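Side-chain contacts in carboxylase (Deinococcus radiodurans, PDB 5H80), which probably carboxylates biotin at the expense of ATP, as the biotin carboxylase domain of a single-chain bacterial carboxylase: residues Asp140-Lys145 with Arg149-Arg154; Leu155-Ile160 with Ile284-Gln289; Arg236-Gln241 with Pro273-Ala278. One frame throughout, in Å; residues are numbered along the deposited sequence.

Interaction 1 (Asp140-Lys145 with Arg149-Arg154)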
# COMPACT_ATOMS: atom_id res chain seq x y z
N ASP A 140 -26.39 -22.50 6.06
CA ASP A 140 -27.46 -23.32 5.40
C ASP A 140 -28.45 -22.42 4.73
O ASP A 140 -28.86 -22.65 3.58
CB ASP A 140 -28.21 -24.22 6.39
CG ASP A 140 -27.53 -25.57 6.62
OD1 ASP A 140 -26.85 -26.09 5.68
OD2 ASP A 140 -27.67 -26.08 7.74
N LEU A 141 -28.85 -21.40 5.44
CA LEU A 141 -29.74 -20.39 4.91
C LEU A 141 -29.20 -19.65 3.67
O LEU A 141 -29.83 -19.66 2.62
CB LEU A 141 -30.13 -19.45 6.00
CG LEU A 141 -31.52 -18.71 5.86
CD1 LEU A 141 -31.91 -17.95 7.13
CD2 LEU A 141 -31.57 -17.78 4.64
N PHE A 142 -28.02 -19.01 3.76
CA PHE A 142 -27.56 -18.24 2.65
C PHE A 142 -27.09 -19.07 1.51
O PHE A 142 -26.89 -18.55 0.46
CB PHE A 142 -26.52 -17.16 3.11
CG PHE A 142 -27.08 -16.08 4.03
CD1 PHE A 142 -28.37 -15.59 3.91
CD2 PHE A 142 -26.24 -15.40 4.89
CE1 PHE A 142 -28.84 -14.57 4.75
CE2 PHE A 142 -26.71 -14.38 5.72
CZ PHE A 142 -28.00 -13.97 5.64
N GLY A 143 -26.91 -20.40 1.73
CA GLY A 143 -26.61 -21.29 0.68
C GLY A 143 -27.84 -21.88 -0.01
O GLY A 143 -27.71 -22.54 -1.02
N ASP A 144 -29.01 -21.51 0.44
CA ASP A 144 -30.24 -22.03 -0.17
C ASP A 144 -31.01 -20.91 -0.88
O ASP A 144 -31.57 -19.98 -0.25
CB ASP A 144 -31.11 -22.66 0.91
CG ASP A 144 -32.32 -23.39 0.32
OD1 ASP A 144 -32.15 -24.57 -0.01
OD2 ASP A 144 -33.41 -22.78 0.15
N LYS A 145 -31.05 -21.06 -2.21
CA LYS A 145 -31.69 -20.03 -3.06
C LYS A 145 -33.05 -19.73 -2.53
O LYS A 145 -33.41 -18.60 -2.17
CB LYS A 145 -31.71 -20.51 -4.53
CG LYS A 145 -32.43 -19.61 -5.50
CD LYS A 145 -31.63 -18.36 -5.84
CE LYS A 145 -32.49 -17.30 -6.54
NZ LYS A 145 -31.71 -16.63 -7.62
N ARG A 149 -34.15 -16.10 -0.56
CA ARG A 149 -35.21 -15.36 -1.23
C ARG A 149 -36.36 -15.04 -0.33
O ARG A 149 -36.74 -13.88 -0.22
CB ARG A 149 -35.68 -16.14 -2.46
CG ARG A 149 -36.65 -15.44 -3.40
CD ARG A 149 -36.96 -16.36 -4.59
NE ARG A 149 -38.01 -15.75 -5.39
CZ ARG A 149 -37.81 -14.96 -6.45
NH1 ARG A 149 -36.58 -14.70 -6.93
NH2 ARG A 149 -38.87 -14.42 -7.03
N GLY A 150 -36.86 -16.04 0.38
CA GLY A 150 -37.95 -15.84 1.27
C GLY A 150 -37.67 -14.86 2.38
O GLY A 150 -38.53 -14.03 2.69
N LEU A 151 -36.47 -14.97 2.94
CA LEU A 151 -35.94 -13.97 3.89
C LEU A 151 -35.91 -12.57 3.28
O LEU A 151 -36.42 -11.63 3.93
CB LEU A 151 -34.53 -14.31 4.35
CG LEU A 151 -33.88 -13.45 5.43
CD1 LEU A 151 -34.64 -13.46 6.76
CD2 LEU A 151 -32.49 -13.96 5.72
N ALA A 152 -35.41 -12.45 2.07
CA ALA A 152 -35.39 -11.14 1.40
C ALA A 152 -36.85 -10.59 1.30
O ALA A 152 -37.16 -9.50 1.76
CB ALA A 152 -34.75 -11.24 0.07
N GLN A 153 -37.74 -11.43 0.78
CA GLN A 153 -39.13 -11.07 0.59
C GLN A 153 -39.83 -10.65 1.87
O GLN A 153 -40.53 -9.67 1.83
CB GLN A 153 -39.90 -12.21 -0.02
CG GLN A 153 -39.54 -12.45 -1.47
CD GLN A 153 -40.20 -13.66 -1.99
OE1 GLN A 153 -40.39 -14.62 -1.27
NE2 GLN A 153 -40.54 -13.64 -3.24
N ARG A 154 -39.61 -11.34 2.99
CA ARG A 154 -40.19 -10.98 4.29
C ARG A 154 -39.68 -9.66 4.89
O ARG A 154 -40.39 -8.93 5.55
CB ARG A 154 -40.00 -12.18 5.27
CG ARG A 154 -40.81 -13.41 4.83
CD ARG A 154 -40.84 -14.58 5.83
NE ARG A 154 -39.95 -15.68 5.41
CZ ARG A 154 -38.69 -15.87 5.81
NH1 ARG A 154 -38.11 -15.07 6.68
NH2 ARG A 154 -38.01 -16.88 5.33
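Leu151 meets both Leu141 and Phe142 through one methyl group, and its side chain can be followed outward from the helix 145-154. CB leaves the backbone in the direction of residues 140-145 without itself reaching them. CG lies anti to the backbone N (chi1 -174°), next to the carbonyl carbon, and this swings the fork toward helix 136-142. Of the two branches at the tip, CD2 makes the contact. It lies 3.8 Å from CE1 of Phe142 and 4.1 Å from CD2 of Leu141, both van der Waals distances. The methyl comes to the edge of the phenyl ring, near its plane, so this is edge packing and not a CH-pi contact over the face. Leu141 and Leu151 cross at roughly a right angle and meet only through their CD2 methyls. The Phe142 ring also packs on Val294, Tyr296 and Ala317.

The polar part of the contact is a backbone bond at the start of the second helix: Arg149 N donates to Lys145 O over 3.1 Å, with an angle of 158° at the hydrogen. Asp144 occupies the N-cap position, and its OD2 accepts from Arg147 N. The long side chains of Lys145 and Arg149 run on the same flank, with NZ of Lys145 5.3 Å from NH1 of Arg149. Each has its own partner: the ammonium pairs with Glu229 and Tyr227, while Arg149 NH1 donates to Ile160 O.

Chemically, the contact divides into an apolar cluster around a single leucine methyl, which joins helix 136-142 to helix 145-154, and a capped first turn, where the backbone bond opens the second helix. The salt bridge of Lys145 to Glu229 probably eases the proximity of the two positive charges.

Interaction 2 (Leu155-Ile160 with Ile284-Gln289)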
# COMPACT_ATOMS: atom_id res chain seq x y z
N LEU A 155 -38.46 -9.31 4.56
CA LEU A 155 -37.89 -8.00 4.89
C LEU A 155 -38.14 -6.85 3.92
O LEU A 155 -37.63 -5.73 4.14
CB LEU A 155 -36.32 -8.18 5.09
CG LEU A 155 -35.66 -8.46 6.45
CD1 LEU A 155 -36.59 -8.83 7.55
CD2 LEU A 155 -34.49 -9.45 6.30
N GLY A 156 -38.89 -7.06 2.85
CA GLY A 156 -39.11 -5.98 1.88
C GLY A 156 -37.99 -5.72 0.85
O GLY A 156 -38.06 -4.76 0.06
N VAL A 157 -36.98 -6.63 0.80
CA VAL A 157 -35.83 -6.49 -0.06
C VAL A 157 -36.21 -7.12 -1.40
O VAL A 157 -36.55 -8.35 -1.47
CB VAL A 157 -34.54 -7.16 0.53
CG1 VAL A 157 -33.43 -7.09 -0.49
CG2 VAL A 157 -34.11 -6.55 1.86
N PRO A 158 -36.13 -6.34 -2.53
CA PRO A 158 -36.51 -6.88 -3.82
C PRO A 158 -35.63 -7.96 -4.31
O PRO A 158 -34.40 -7.90 -4.04
CB PRO A 158 -36.45 -5.71 -4.79
CG PRO A 158 -36.27 -4.53 -3.97
CD PRO A 158 -35.65 -4.96 -2.69
N VAL A 159 -36.29 -8.97 -4.88
CA VAL A 159 -35.64 -10.04 -5.62
C VAL A 159 -36.13 -10.16 -7.07
O VAL A 159 -37.24 -9.72 -7.41
CB VAL A 159 -35.78 -11.41 -4.88
CG1 VAL A 159 -35.35 -11.34 -3.42
CG2 VAL A 159 -37.24 -11.87 -4.91
N ILE A 160 -35.33 -10.81 -7.87
CA ILE A 160 -35.56 -10.96 -9.27
C ILE A 160 -36.84 -11.79 -9.46
O ILE A 160 -37.05 -12.77 -8.73
CB ILE A 160 -34.41 -11.61 -10.02
CG1 ILE A 160 -33.17 -10.68 -9.99
CG2 ILE A 160 -34.80 -11.81 -11.47
CD1 ILE A 160 -31.96 -11.20 -10.73
N ILE A 284 -27.12 -0.41 1.16
CA ILE A 284 -26.57 -0.74 2.45
C ILE A 284 -27.62 -1.08 3.49
O ILE A 284 -27.47 -2.06 4.22
CB ILE A 284 -25.63 0.35 2.91
CG1 ILE A 284 -24.54 0.46 1.79
CG2 ILE A 284 -25.17 0.04 4.31
CD1 ILE A 284 -23.59 1.66 2.16
N GLY A 285 -28.75 -0.38 3.44
CA GLY A 285 -29.88 -0.62 4.34
C GLY A 285 -30.41 -2.06 4.15
O GLY A 285 -30.65 -2.72 5.17
N ALA A 286 -30.65 -2.43 2.90
CA ALA A 286 -31.04 -3.83 2.56
C ALA A 286 -30.08 -4.87 3.10
O ALA A 286 -30.46 -5.82 3.81
CB ALA A 286 -31.20 -4.05 1.04
N ALA A 287 -28.73 -4.65 2.87
CA ALA A 287 -27.76 -5.54 3.37
C ALA A 287 -27.73 -5.63 4.92
O ALA A 287 -27.62 -6.70 5.51
CB ALA A 287 -26.42 -5.09 2.74
N LEU A 288 -27.80 -4.50 5.61
CA LEU A 288 -27.90 -4.45 7.03
C LEU A 288 -29.13 -5.16 7.66
O LEU A 288 -28.94 -5.85 8.64
CB LEU A 288 -27.79 -3.03 7.53
CG LEU A 288 -26.42 -2.26 7.38
CD1 LEU A 288 -26.60 -0.83 7.79
CD2 LEU A 288 -25.25 -2.99 8.13
N GLN A 289 -30.30 -5.09 7.01
CA GLN A 289 -31.57 -5.82 7.38
C GLN A 289 -31.39 -7.33 7.27
O GLN A 289 -31.61 -7.98 8.24
CB GLN A 289 -32.71 -5.45 6.44
CG GLN A 289 -33.27 -4.05 6.61
CD GLN A 289 -34.45 -3.83 5.71
OE1 GLN A 289 -34.34 -3.37 4.52
NE2 GLN A 289 -35.60 -4.33 6.19
O HOH W 1 -36.33 -3.45 2.75
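Leu155 O is gripped twice, by the side-chain amide of Gln289 and by a water. NE2 of Gln289 donates to Leu155 O over 3.2 Å, lying in the carbonyl plane on a lone pair, although the N-H is bent to 143° and the oxygen sits 32° out of the Gln289 amide plane. The water donates to the same Leu155 O at 3.0 Å and also to Gln289 OE1 at 2.7 Å, so both ends of the amide are engaged, which restrains its rotation. Gln289 runs alongside Leu155, the two chains pointing opposite ways, and chi3 (-90°) turns the amide so that NE2 meets the carbonyl, while CD2 of Leu155 packs 3.8 Å from the backbone O of Gln289.

One turn back along the helix, Ala286 CB faces both methyls of Val157. CG2 is the nearer at 3.9 Å and CG1 follows at 4.1 Å, a small buried apolar patch beside the polar bridge.

Gly156, with positive phi, completes a Schellman motif that ends helix 145-154. The arrangement is thus a helix C-terminus whose outgoing loop is laid against helix 277-293, within the ATP-grasp fold of biotin carboxylases.

Interaction 3 (Arg236-Gln241 with Pro273-Ala278)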
# COMPACT_ATOMS: atom_id res chain seq x y z
N ARG A 236 -25.73 -2.97 -13.34
CA ARG A 236 -24.51 -3.10 -12.59
C ARG A 236 -24.58 -4.08 -11.38
O ARG A 236 -25.61 -4.23 -10.73
CB ARG A 236 -24.04 -1.69 -12.14
CG ARG A 236 -23.65 -0.82 -13.35
CD ARG A 236 -23.50 0.68 -12.93
NE ARG A 236 -22.52 0.86 -11.82
CZ ARG A 236 -22.14 2.04 -11.34
NH1 ARG A 236 -22.68 3.21 -11.81
NH2 ARG A 236 -21.32 2.11 -10.32
N HIS A 237 -23.43 -4.70 -11.08
CA HIS A 237 -23.26 -5.62 -10.00
C HIS A 237 -22.68 -4.78 -8.91
O HIS A 237 -21.57 -4.37 -9.04
CB HIS A 237 -22.34 -6.75 -10.34
CG HIS A 237 -22.04 -7.65 -9.17
ND1 HIS A 237 -22.45 -8.97 -9.14
CD2 HIS A 237 -21.37 -7.45 -8.00
CE1 HIS A 237 -22.11 -9.52 -7.99
NE2 HIS A 237 -21.34 -8.66 -7.33
N ILE A 238 -23.48 -4.53 -7.91
CA ILE A 238 -23.04 -3.75 -6.71
C ILE A 238 -23.30 -4.53 -5.41
O ILE A 238 -24.38 -5.03 -5.20
CB ILE A 238 -23.72 -2.38 -6.70
CG1 ILE A 238 -23.51 -1.55 -7.98
CG2 ILE A 238 -23.11 -1.58 -5.56
CD1 ILE A 238 -24.12 -0.12 -7.96
N GLU A 239 -22.27 -4.66 -4.57
CA GLU A 239 -22.32 -5.59 -3.43
C GLU A 239 -21.91 -4.79 -2.22
O GLU A 239 -21.07 -3.90 -2.32
CB GLU A 239 -21.43 -6.80 -3.58
CG GLU A 239 -19.88 -6.53 -3.71
CD GLU A 239 -19.08 -7.77 -4.15
OE1 GLU A 239 -19.66 -8.75 -4.69
OE2 GLU A 239 -17.87 -7.79 -3.94
N VAL A 240 -22.41 -5.21 -1.11
CA VAL A 240 -22.15 -4.50 0.15
C VAL A 240 -21.39 -5.36 1.10
O VAL A 240 -21.76 -6.46 1.38
CB VAL A 240 -23.47 -4.00 0.84
CG1 VAL A 240 -23.15 -3.47 2.17
CG2 VAL A 240 -24.25 -3.03 -0.02
N GLN A 241 -20.25 -4.85 1.65
CA GLN A 241 -19.50 -5.54 2.68
C GLN A 241 -20.09 -5.32 4.05
O GLN A 241 -20.18 -4.12 4.50
CB GLN A 241 -18.05 -4.97 2.67
CG GLN A 241 -17.19 -5.63 3.68
CD GLN A 241 -16.83 -7.12 3.30
OE1 GLN A 241 -16.18 -7.37 2.33
NE2 GLN A 241 -17.47 -8.10 4.06
N PRO A 273 -18.33 3.58 -8.92
CA PRO A 273 -18.28 4.93 -9.61
C PRO A 273 -19.60 5.48 -9.98
O PRO A 273 -20.50 4.72 -10.41
CB PRO A 273 -17.31 4.75 -10.75
CG PRO A 273 -16.64 3.42 -10.54
CD PRO A 273 -17.48 2.58 -9.60
N HIS A 274 -19.83 6.80 -9.75
CA HIS A 274 -21.01 7.47 -10.30
C HIS A 274 -22.31 6.90 -9.71
O HIS A 274 -23.21 6.53 -10.49
CB HIS A 274 -21.04 7.40 -11.85
CG HIS A 274 -19.87 8.04 -12.49
ND1 HIS A 274 -19.46 9.31 -12.11
CD2 HIS A 274 -18.98 7.61 -13.40
CE1 HIS A 274 -18.39 9.64 -12.81
NE2 HIS A 274 -18.03 8.60 -13.53
N LEU A 275 -22.27 6.53 -8.43
CA LEU A 275 -23.41 6.03 -7.71
C LEU A 275 -24.07 7.06 -6.84
O LEU A 275 -23.48 7.56 -5.84
CB LEU A 275 -22.97 4.89 -6.82
CG LEU A 275 -24.11 4.02 -6.15
CD1 LEU A 275 -25.08 3.32 -7.11
CD2 LEU A 275 -23.61 3.04 -5.11
N PRO A 276 -25.34 7.37 -7.11
CA PRO A 276 -25.96 8.38 -6.25
C PRO A 276 -26.14 7.89 -4.80
O PRO A 276 -26.48 6.66 -4.55
CB PRO A 276 -27.37 8.51 -6.83
CG PRO A 276 -27.20 8.13 -8.23
CD PRO A 276 -26.30 6.90 -8.13
N GLN A 277 -25.89 8.77 -3.85
CA GLN A 277 -26.00 8.42 -2.45
C GLN A 277 -27.30 7.75 -2.02
O GLN A 277 -27.28 6.91 -1.18
CB GLN A 277 -25.75 9.58 -1.49
CG GLN A 277 -25.65 9.26 -0.09
CD GLN A 277 -24.59 8.18 0.28
OE1 GLN A 277 -24.93 7.24 0.93
NE2 GLN A 277 -23.32 8.41 -0.05
N ALA A 278 -28.42 8.24 -2.54
CA ALA A 278 -29.74 7.66 -2.24
C ALA A 278 -29.69 6.15 -2.61
O ALA A 278 -30.23 5.32 -1.78
CB ALA A 278 -30.78 8.39 -3.09
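Strand 236-245 belongs to the four-stranded antiparallel sheet of the ATP-grasp fold found in biotin carboxylases, and its first residues meet the loop that leads into helix 277-293. Arg236 and Ile238, two residues apart on the strand, both direct their side chains at this loop and make separate contacts, one polar and one apolar.

The guanidinium of Arg236 closes on a single backbone oxygen. NH2 donates to Pro273 O over 2.7 Å, with an N-H angle of 145°; NH1 adds a weak bond to Pro273 O at 3.0 Å. The acceptor therefore lies at the edge of the guanidinium, between its two terminal nitrogens, and 17° out of its plane as seen from NH2. A bend at chi3 (56°) in the otherwise stretched chain turns the group onto the carbonyl. His274 O lies at the same edge, 3.6 Å from NH1, which is longer than a normal hydrogen bond. NE forms a salt bridge to Asp256, so carbonyl and carboxylate together fix the rotation of the guanidinium. Thr258 and Tyr472, both in loops outside the two segments, also touch the Arg236 side chain.

Ile238 and Leu275 reach toward each other tip to tip, their CD1 methyls 3.7 Å apart.

In the sheet, the strand lies between 249-256 and 299-306, with Ile238 paired through its backbone to Phe304. Pro276 takes the N-cap position of helix 277-293, whose Leu283 packs on Ile238, while Leu275 also touches Glu254 of strand 249-256 and Arg280 of the helix.

How the interactions relate
Interactions 1 and 2 follow each other along the chain, with centres 11 Å apart, and they touch directly. Ala152 O lies 3.0 Å from Val157 N, a probable hydrogen bond, and Ala152 CB packs 3.5 Å from Val159 CG1, so the loop 155-160 folds back along the helix it leaves. Interaction 3 is nested in the chain loop closed by interaction 2 and shares helix 277-293 with it: Ala287 CB meets Val240 CB at 3.7 Å. Interactions 1 and 3 are separate, about 22 Å between centres and about 10 Å between nearest atoms. Interaction 2 therefore links them, through its loop to interaction 1 and through its helix to interaction 3.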